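Local coordinates for lactaldehyde dehydrogenase (Escherichia coli, PDB 2IMP), which catalyses the irreversible NAD-dependent oxidation of L-lactaldehyde to L-lactate, and also oxidises glycolaldehyde, in the breakdown of L-fucose and L-rhamnose, at residues D25-P29 and E92-K96; A269-V274 and F301-L305; E289-V293 and Q375-M380; M325-A331 and Y363-P367. All coordinates share one frame; numbering follows the deposited sequence.

Interaction 1 of 4, residues D25-P29 and E92-K96; sequences DVVNP and EEGGK
The pyrrolidine ring of Pro29 lies over the last turn of helix 83-94, its CD resting 3.3 Å from Glu92 O and its CG 3.6 Å from Gly95 CA. The contact belongs to the N-terminal part of the aldehyde dehydrogenase fold, where the chain leaving strand 23-27, at the edge of a small mixed sheet, runs across the C-terminal end of a helix. Gly95, with phi 74°, is the residue at which the chain leaves the helical conformation, and with no side chain there Pro29 CG comes directly against its backbone. Asn28 covers the neighbouring carbonyl. Its amide carbon CG is 3.1 Å from Glu92 O, but neither end of the amide hydrogen-bonds to that oxygen; Asn28 CA does make a CA-H...O contact with it, at 3.5 Å. With CG anti to the backbone N (chi1 -175°), the Asn28 side chain crosses that of Glu92 at about a right angle. Asn28 OD1 takes the backbone N-H of Ala30 instead. Deeper in, Val26 CG1 approaches Glu93 OE1 at 4.1 Å; both oxygens of that buried carboxylate accept backbone N-H groups, from Asn183 and Asn184, so the acid is held without a bond to the strand. Farther out, one water joins the two segments, accepting from Asn28 ND2 at 3.0 Å and donating to Glu92 OE2 at 2.9 Å.

Interaction 2 of 4, residues A269-V274 and F301-L305; sequences AVKAIV and FVNRL
Helices 266-274 and 298-310, packed beside strand 290-294, meet through an entirely apolar interface in which Val270 fits between Phe301 and Leu305. The axes of the two short segments approach to 9.9 Å and cross at -48°. The two methyls of Val270 divide the work: CG2 lies 3.6 Å from Phe301 CE1 and also touches Arg304 CB, whereas CG1 faces the backbone of the second helix, 3.8 Å from Leu305 CA. The isopropyl group and the phenylalanine side chain run antiparallel to each other. Phe301 reaches across because its CG is anti to the backbone N (chi1 -178°), which carries the ring toward the first helix. There Ile273 CD1 meets the ring edge near its plane, 3.5 Å from Phe301 CZ, and Ala269 CB approaches obliquely, 4.1 Å from Phe301 CE1. In the catalytic domain of the aldehyde dehydrogenase fold these helices precede and follow strand 290-294, a member of the large mixed sheet, and both Phe301 and Ile273 also rest on Val291 of that strand. The ring thus packs between helix and sheet. One turn further along, Leu305 takes the same first torsion and sends CD1 to Val274 CG1 at 3.5 Å, closer than normal carbon-carbon packing; Ile273 CG2 is a looser neighbour of the same methyl. On the outer side Arg304 gives the Val270 methyls only the base of its side chain. Beyond CB its extended chain leads away from residues 269-274 but stays along helix 266-274, touching Leu266 and Glu267.

Interaction 3 of 4, residues E289-V293 and Q375-M380; sequences ERVYV and QEMSIM
From CB, the side chain of Met380 folds back on itself toward strand 290-294: CG is followed by two bends (chi2 -64°, chi3 -89°), SD comes to 4.2 Å from Arg290 CG, and CE ends at the phenol of Tyr292, 3.2 Å from its OH. This strand lies in the large mixed sheet of the catalytic domain, and the segment 375-380, which turns into a 3-10 helix, belongs to the loop between strands 368-371 and 388-394. The methyl meets the Tyr292 ring obliquely, 3.7 Å from CZ, methionine and tyrosine reaching toward each other from their own segments. Arg290 crosses the methionine, its CD 3.6 Å from Met380 O. Its guanidinium is held mainly by backbone carbonyls, of Lys255, Met403 and Ala404; NH1 adds a weak bond to Tyr292 OH. That hydroxyl therefore accepts from the arginine while donating to Gln375, whose bend at chi2 swings the amide toward the phenol. Asp406 takes the amide's N-H, which is consistent with the carbonyl end facing the tyrosine. Ring and amide are nearly coplanar, 17° apart, and Gln375 OE1 accepts the hydrogen bond from Tyr292 OH on an in-plane lone pair at 2.8 Å.

Interaction 4 of 4, residues M325-A331 and Y363-P367; sequences MGPLINA and YYYPP
Leu328 N donates to Tyr363 O in a short, nearly straight hydrogen bond of 2.7 Å (164° at the hydrogen), the donor tilted 22° from the carbonyl plane. Around that bond two irregular loops run past each other, the one that leads into helix 331-346 and the one that leads into strand 368-371. Next to the bond, Leu328 CD1 packs on Tyr365 CB. The Tyr363 ring lies against the start of the helix. Asn330 C sits over the centre of one face, Ala331 N lies above the same face toward the rim, 3.5 Å from Tyr363 CE2, and Asn330 CA makes a CH-pi contact 4.0 Å from the ring centroid. Ala331 CB adds a methyl close to CE2. Asn330 is the N-cap of helix 331-346: its OD1 accepts the backbone N-H of Ala333, and the residue also touches the bound NADH. Tyr364 turns its ring to Pro327, whose CB stands 3.7 Å from the centroid and 18° off the normal, a CH-pi contact between side chains that point the same way. Tyr364 CG is anti to the carbonyl carbon, which brings the ring back over the proline although its CB points away. At the other end Met325 CE packs on Pro367 CG at 4.2 Å. With one hydrogen bond across it, this contact depends largely on the fit of aromatic faces to proline and backbone, consistent with Tyr363 helping to position the N-cap residue that lines the cofactor pocket.

Interactions 1 and 4 form one continuous patch, their centres 11 Å apart: Pro29 O lies 3.1 Å from Tyr363 N, a probable hydrogen bond, and Gly95 O packs on Pro327 CD at 3.4 Å. The patch borders the cofactor site, since Asn330 of interaction 4 belongs to the NADH pocket and Val26 of interaction 1 lies about 7 Å, side chain to side chain, from NAD-binding Glu179. Interactions 2 and 3 make a second pair, centres 16 Å apart: the helices of interaction 2 flank strand 290-294 of interaction 3 in sequence and pack on it, Phe301 CD2 meeting Val293 CG2 at 3.4 Å. The pairs do not touch; their closest approach, between interactions 2 and 4, is about 8 Å between nearest atoms.

Interaction 1 of 4, residues D25-P29 and E92-K96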
# COMPACT_ATOMS: atom_id res chain seq x y z
N ASP A 25 37.51 13.62 -27.85
CA ASP A 25 37.98 12.28 -28.16
C ASP A 25 37.59 11.22 -27.12
O ASP A 25 37.74 11.44 -25.92
CB ASP A 25 39.52 12.25 -28.30
CG ASP A 25 40.02 12.97 -29.54
OD1 ASP A 25 39.47 12.73 -30.64
OD2 ASP A 25 40.98 13.75 -29.42
N VAL A 26 37.08 10.10 -27.59
CA VAL A 26 36.76 9.00 -26.70
C VAL A 26 37.88 7.94 -26.81
O VAL A 26 38.12 7.38 -27.88
CB VAL A 26 35.40 8.36 -27.05
CG1 VAL A 26 35.12 7.19 -26.12
CG2 VAL A 26 34.29 9.40 -26.92
N VAL A 27 38.56 7.71 -25.69
CA VAL A 27 39.68 6.80 -25.66
C VAL A 27 39.46 5.42 -25.01
O VAL A 27 38.63 5.27 -24.12
CB VAL A 27 40.86 7.47 -24.92
CG1 VAL A 27 42.00 6.50 -24.76
CG2 VAL A 27 41.32 8.70 -25.69
N ASN A 28 40.20 4.43 -25.49
CA ASN A 28 40.16 3.10 -24.92
C ASN A 28 41.10 3.06 -23.70
O ASN A 28 42.32 3.14 -23.84
CB ASN A 28 40.63 2.06 -25.94
CG ASN A 28 40.49 0.64 -25.43
OD1 ASN A 28 40.76 0.36 -24.26
ND2 ASN A 28 40.10 -0.27 -26.31
N PRO A 29 40.55 2.96 -22.48
CA PRO A 29 41.35 2.94 -21.26
C PRO A 29 42.48 1.87 -21.19
O PRO A 29 43.41 1.99 -20.39
CB PRO A 29 40.30 2.76 -20.17
CG PRO A 29 39.30 1.88 -20.85
CD PRO A 29 39.16 2.54 -22.20
N GLU A 92 35.32 -1.87 -24.65
CA GLU A 92 36.21 -0.95 -25.33
C GLU A 92 36.37 0.45 -24.69
O GLU A 92 37.49 0.94 -24.53
CB GLU A 92 35.73 -0.81 -26.78
CG GLU A 92 36.51 0.20 -27.60
CD GLU A 92 36.07 0.20 -29.05
OE1 GLU A 92 34.84 0.31 -29.29
OE2 GLU A 92 36.94 0.08 -29.94
N GLU A 93 35.26 1.10 -24.35
CA GLU A 93 35.34 2.43 -23.76
C GLU A 93 35.35 2.47 -22.21
O GLU A 93 35.93 3.38 -21.62
CB GLU A 93 34.19 3.31 -24.29
CG GLU A 93 32.81 2.94 -23.78
CD GLU A 93 31.69 3.69 -24.50
OE1 GLU A 93 31.91 4.85 -24.92
OE2 GLU A 93 30.58 3.13 -24.62
N GLY A 94 34.72 1.48 -21.58
CA GLY A 94 34.66 1.44 -20.13
C GLY A 94 35.77 0.65 -19.46
O GLY A 94 36.00 0.78 -18.26
N GLY A 95 36.44 -0.20 -20.24
CA GLY A 95 37.52 -0.99 -19.68
C GLY A 95 37.11 -2.14 -18.78
O GLY A 95 37.95 -2.70 -18.07
N LYS A 96 35.83 -2.49 -18.76
CA LYS A 96 35.42 -3.61 -17.93
C LYS A 96 35.56 -4.97 -18.65
O LYS A 96 35.48 -5.04 -19.88
CB LYS A 96 33.98 -3.44 -17.43
CG LYS A 96 32.92 -3.44 -18.50
CD LYS A 96 31.56 -3.83 -17.90
CE LYS A 96 31.14 -2.89 -16.78
NZ LYS A 96 29.96 -3.42 -16.03
O HOH W 1 39.69 -0.37 -29.24

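Interaction 2 of 4, residues A269-V274 and F301-L305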
# COMPACT_ATOMS: atom_id res chain seq x y z
N ALA A 269 32.84 -15.11 3.33
CA ALA A 269 33.25 -13.72 3.46
C ALA A 269 34.33 -13.29 2.45
O ALA A 269 34.17 -12.30 1.74
CB ALA A 269 33.72 -13.44 4.88
N VAL A 270 35.43 -14.04 2.40
CA VAL A 270 36.50 -13.72 1.47
C VAL A 270 36.04 -13.70 -0.00
O VAL A 270 36.35 -12.78 -0.75
CB VAL A 270 37.68 -14.72 1.60
CG1 VAL A 270 38.74 -14.41 0.55
CG2 VAL A 270 38.29 -14.63 3.00
N LYS A 271 35.30 -14.74 -0.39
CA LYS A 271 34.78 -14.82 -1.74
C LYS A 271 33.82 -13.64 -2.06
O LYS A 271 33.90 -13.03 -3.12
CB LYS A 271 34.04 -16.14 -1.95
CG LYS A 271 33.46 -16.31 -3.34
CD LYS A 271 32.72 -17.63 -3.50
CE LYS A 271 32.11 -17.75 -4.89
NZ LYS A 271 31.41 -19.05 -5.09
N ALA A 272 32.94 -13.34 -1.12
CA ALA A 272 32.00 -12.25 -1.29
C ALA A 272 32.69 -10.88 -1.47
O ALA A 272 32.26 -10.05 -2.26
CB ALA A 272 31.05 -12.19 -0.10
N ILE A 273 33.78 -10.68 -0.74
CA ILE A 273 34.53 -9.43 -0.82
C ILE A 273 35.39 -9.28 -2.09
O ILE A 273 35.50 -8.19 -2.65
CB ILE A 273 35.43 -9.25 0.43
CG1 ILE A 273 34.54 -9.12 1.67
CG2 ILE A 273 36.30 -8.02 0.27
CD1 ILE A 273 35.31 -8.89 2.95
N VAL A 274 35.99 -10.38 -2.54
CA VAL A 274 36.80 -10.34 -3.75
C VAL A 274 35.96 -10.46 -5.05
O VAL A 274 36.28 -9.84 -6.06
CB VAL A 274 37.88 -11.45 -3.76
CG1 VAL A 274 38.83 -11.26 -2.60
CG2 VAL A 274 37.22 -12.82 -3.70
N PHE A 301 41.52 -14.53 8.28
CA PHE A 301 40.88 -13.75 7.23
C PHE A 301 41.85 -12.99 6.31
O PHE A 301 41.78 -13.11 5.09
CB PHE A 301 39.89 -12.74 7.84
CG PHE A 301 39.15 -11.94 6.81
CD1 PHE A 301 38.08 -12.49 6.12
CD2 PHE A 301 39.55 -10.64 6.49
CE1 PHE A 301 37.43 -11.78 5.11
CE2 PHE A 301 38.90 -9.92 5.49
CZ PHE A 301 37.84 -10.49 4.81
N VAL A 302 42.76 -12.22 6.90
CA VAL A 302 43.73 -11.47 6.12
C VAL A 302 44.58 -12.34 5.16
O VAL A 302 44.88 -11.93 4.04
CB VAL A 302 44.68 -10.66 7.02
CG1 VAL A 302 45.67 -9.88 6.17
CG2 VAL A 302 43.87 -9.71 7.90
N ASN A 303 44.95 -13.54 5.62
CA ASN A 303 45.72 -14.45 4.79
C ASN A 303 44.92 -14.97 3.57
O ASN A 303 45.38 -14.87 2.44
CB ASN A 303 46.22 -15.64 5.62
CG ASN A 303 47.44 -15.29 6.45
OD1 ASN A 303 48.49 -14.92 5.91
ND2 ASN A 303 47.32 -15.42 7.77
N ARG A 304 43.73 -15.51 3.83
CA ARG A 304 42.90 -15.99 2.73
C ARG A 304 42.58 -14.87 1.74
O ARG A 304 42.60 -15.08 0.52
CB ARG A 304 41.61 -16.61 3.26
CG ARG A 304 41.81 -17.93 3.98
CD ARG A 304 40.49 -18.66 4.18
NE ARG A 304 40.67 -19.91 4.92
CZ ARG A 304 39.70 -20.78 5.18
NH1 ARG A 304 38.46 -20.54 4.77
NH2 ARG A 304 39.96 -21.88 5.87
N LEU A 305 42.29 -13.69 2.27
CA LEU A 305 41.99 -12.54 1.42
C LEU A 305 43.21 -12.13 0.58
O LEU A 305 43.08 -11.78 -0.60
CB LEU A 305 41.52 -11.35 2.27
CG LEU A 305 41.11 -10.08 1.52
CD1 LEU A 305 39.99 -10.38 0.53
CD2 LEU A 305 40.67 -9.01 2.51

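Interaction 3 of 4, residues E289-V293 and Q375-M380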
# COMPACT_ATOMS: atom_id res chain seq x y z
N GLU A 289 34.72 -1.10 0.22
CA GLU A 289 35.91 -0.28 0.05
C GLU A 289 36.56 0.01 1.42
O GLU A 289 37.57 0.71 1.53
CB GLU A 289 35.56 1.02 -0.67
CG GLU A 289 36.74 1.66 -1.39
CD GLU A 289 36.33 2.78 -2.32
OE1 GLU A 289 35.90 3.85 -1.83
OE2 GLU A 289 36.42 2.60 -3.56
N ARG A 290 35.92 -0.53 2.45
CA ARG A 290 36.35 -0.44 3.84
C ARG A 290 36.08 -1.77 4.56
O ARG A 290 34.93 -2.09 4.87
CB ARG A 290 35.60 0.68 4.57
CG ARG A 290 35.96 2.09 4.15
CD ARG A 290 35.33 3.11 5.08
NE ARG A 290 33.87 3.20 4.94
CZ ARG A 290 33.04 3.44 5.94
NH1 ARG A 290 33.50 3.63 7.17
NH2 ARG A 290 31.73 3.52 5.71
N VAL A 291 37.13 -2.54 4.80
CA VAL A 291 36.96 -3.84 5.44
C VAL A 291 37.33 -3.90 6.94
O VAL A 291 38.48 -3.71 7.32
CB VAL A 291 37.77 -4.92 4.69
CG1 VAL A 291 37.41 -6.29 5.21
CG2 VAL A 291 37.50 -4.82 3.20
N TYR A 292 36.32 -4.15 7.78
CA TYR A 292 36.53 -4.26 9.21
C TYR A 292 36.50 -5.73 9.69
O TYR A 292 35.49 -6.41 9.55
CB TYR A 292 35.48 -3.45 9.98
CG TYR A 292 35.46 -1.99 9.61
CD1 TYR A 292 34.70 -1.53 8.53
CD2 TYR A 292 36.24 -1.06 10.30
CE1 TYR A 292 34.73 -0.19 8.14
CE2 TYR A 292 36.27 0.28 9.93
CZ TYR A 292 35.51 0.71 8.84
OH TYR A 292 35.55 2.02 8.45
N VAL A 293 37.63 -6.19 10.22
CA VAL A 293 37.75 -7.56 10.70
C VAL A 293 38.12 -7.66 12.19
O VAL A 293 39.10 -7.06 12.62
CB VAL A 293 38.84 -8.30 9.90
CG1 VAL A 293 38.81 -9.79 10.21
CG2 VAL A 293 38.65 -8.04 8.41
N GLN A 375 40.98 4.02 11.37
CA GLN A 375 39.75 4.72 11.03
C GLN A 375 40.00 6.20 10.71
O GLN A 375 39.29 6.81 9.91
CB GLN A 375 38.75 4.60 12.18
CG GLN A 375 37.40 5.25 11.95
CD GLN A 375 36.69 4.72 10.72
OE1 GLN A 375 36.67 3.51 10.48
NE2 GLN A 375 36.11 5.61 9.93
N GLU A 376 41.02 6.75 11.36
CA GLU A 376 41.42 8.14 11.20
C GLU A 376 41.97 8.48 9.80
O GLU A 376 41.58 9.49 9.20
CB GLU A 376 42.50 8.48 12.24
CG GLU A 376 42.27 7.88 13.61
CD GLU A 376 43.47 8.07 14.54
OE1 GLU A 376 43.82 9.23 14.83
OE2 GLU A 376 44.05 7.05 14.97
N MET A 377 42.86 7.64 9.30
CA MET A 377 43.48 7.82 7.99
C MET A 377 42.54 8.32 6.87
O MET A 377 41.41 7.85 6.75
CB MET A 377 44.16 6.52 7.54
CG MET A 377 45.50 6.25 8.23
SD MET A 377 46.27 4.68 7.77
CE MET A 377 46.80 4.08 9.38
N SER A 378 43.04 9.25 6.06
CA SER A 378 42.26 9.81 4.97
C SER A 378 41.79 8.79 3.92
O SER A 378 40.83 9.04 3.19
CB SER A 378 43.06 10.92 4.27
OG SER A 378 44.28 10.43 3.76
N ILE A 379 42.46 7.65 3.85
CA ILE A 379 42.06 6.62 2.89
C ILE A 379 40.67 6.02 3.20
O ILE A 379 40.03 5.42 2.35
CB ILE A 379 43.10 5.48 2.83
CG1 ILE A 379 42.80 4.58 1.63
CG2 ILE A 379 43.08 4.68 4.12
CD1 ILE A 379 43.89 3.59 1.33
N MET A 380 40.24 6.21 4.45
CA MET A 380 38.95 5.73 4.90
C MET A 380 37.81 6.74 4.63
O MET A 380 36.63 6.44 4.82
CB MET A 380 39.00 5.43 6.40
CG MET A 380 40.01 4.37 6.79
SD MET A 380 39.62 2.77 6.08
CE MET A 380 38.58 2.10 7.36

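Interaction 4 of 4, residues M325-A331 and Y363-P367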
# COMPACT_ATOMS: atom_id res chain seq x y z
N MET A 325 40.27 -8.25 -13.85
CA MET A 325 40.34 -6.80 -13.79
C MET A 325 40.84 -6.10 -15.06
O MET A 325 41.78 -6.55 -15.71
CB MET A 325 41.22 -6.40 -12.61
CG MET A 325 41.44 -4.91 -12.46
SD MET A 325 42.37 -4.60 -10.96
CE MET A 325 41.13 -5.14 -9.75
N GLY A 326 40.19 -4.99 -15.40
CA GLY A 326 40.58 -4.21 -16.56
C GLY A 326 41.29 -2.95 -16.10
O GLY A 326 41.66 -2.83 -14.94
N PRO A 327 41.49 -1.97 -16.99
CA PRO A 327 42.16 -0.74 -16.60
C PRO A 327 41.19 0.28 -15.96
O PRO A 327 39.97 0.13 -16.06
CB PRO A 327 42.69 -0.22 -17.92
CG PRO A 327 41.56 -0.56 -18.85
CD PRO A 327 41.22 -1.99 -18.44
N LEU A 328 41.74 1.28 -15.29
CA LEU A 328 40.91 2.33 -14.72
C LEU A 328 40.37 3.22 -15.86
O LEU A 328 40.96 3.26 -16.94
CB LEU A 328 41.72 3.17 -13.73
CG LEU A 328 42.25 2.43 -12.50
CD1 LEU A 328 42.88 3.43 -11.54
CD2 LEU A 328 41.11 1.69 -11.81
N ILE A 329 39.27 3.93 -15.61
CA ILE A 329 38.65 4.76 -16.65
C ILE A 329 39.58 5.77 -17.37
O ILE A 329 39.60 5.83 -18.60
CB ILE A 329 37.40 5.51 -16.10
CG1 ILE A 329 36.59 6.09 -17.26
CG2 ILE A 329 37.82 6.61 -15.15
CD1 ILE A 329 36.10 5.05 -18.26
N ASN A 330 40.34 6.55 -16.61
CA ASN A 330 41.24 7.53 -17.21
C ASN A 330 42.50 7.88 -16.38
O ASN A 330 42.67 7.39 -15.26
CB ASN A 330 40.48 8.82 -17.53
CG ASN A 330 39.77 9.39 -16.32
OD1 ASN A 330 40.32 9.43 -15.22
ND2 ASN A 330 38.53 9.84 -16.51
N ALA A 331 43.35 8.73 -16.94
CA ALA A 331 44.58 9.16 -16.29
C ALA A 331 44.39 9.74 -14.88
O ALA A 331 45.06 9.32 -13.94
CB ALA A 331 45.30 10.17 -17.18
N TYR A 363 45.65 2.60 -18.30
CA TYR A 363 45.72 3.01 -16.90
C TYR A 363 45.51 1.86 -15.91
O TYR A 363 44.42 1.70 -15.35
CB TYR A 363 44.69 4.11 -16.63
CG TYR A 363 44.58 5.08 -17.78
CD1 TYR A 363 43.57 4.94 -18.74
CD2 TYR A 363 45.51 6.10 -17.94
CE1 TYR A 363 43.51 5.78 -19.84
CE2 TYR A 363 45.45 6.95 -19.05
CZ TYR A 363 44.45 6.78 -19.99
OH TYR A 363 44.42 7.60 -21.10
N TYR A 364 46.55 1.07 -15.70
CA TYR A 364 46.45 -0.07 -14.80
C TYR A 364 47.03 0.12 -13.39
O TYR A 364 48.09 0.71 -13.21
CB TYR A 364 47.10 -1.30 -15.42
CG TYR A 364 46.52 -1.69 -16.75
CD1 TYR A 364 46.96 -1.10 -17.93
CD2 TYR A 364 45.50 -2.65 -16.82
CE1 TYR A 364 46.40 -1.45 -19.16
CE2 TYR A 364 44.94 -3.00 -18.04
CZ TYR A 364 45.39 -2.40 -19.20
OH TYR A 364 44.83 -2.76 -20.40
N TYR A 365 46.29 -0.37 -12.41
CA TYR A 365 46.73 -0.35 -11.02
C TYR A 365 46.52 -1.73 -10.39
O TYR A 365 45.42 -2.27 -10.40
CB TYR A 365 45.97 0.71 -10.21
CG TYR A 365 46.68 1.05 -8.92
CD1 TYR A 365 47.78 1.91 -8.92
CD2 TYR A 365 46.32 0.45 -7.72
CE1 TYR A 365 48.50 2.16 -7.75
CE2 TYR A 365 47.03 0.70 -6.54
CZ TYR A 365 48.12 1.55 -6.57
OH TYR A 365 48.85 1.77 -5.43
N PRO A 366 47.59 -2.32 -9.83
CA PRO A 366 47.51 -3.64 -9.22
C PRO A 366 46.61 -3.77 -7.97
O PRO A 366 46.49 -2.85 -7.17
CB PRO A 366 48.97 -3.95 -8.89
CG PRO A 366 49.48 -2.60 -8.50
CD PRO A 366 48.91 -1.71 -9.59
N PRO A 367 45.96 -4.94 -7.82
CA PRO A 367 45.09 -5.15 -6.66
C PRO A 367 45.97 -4.85 -5.43
O PRO A 367 47.03 -5.45 -5.24
CB PRO A 367 44.73 -6.62 -6.78
CG PRO A 367 44.65 -6.82 -8.26
CD PRO A 367 45.89 -6.09 -8.74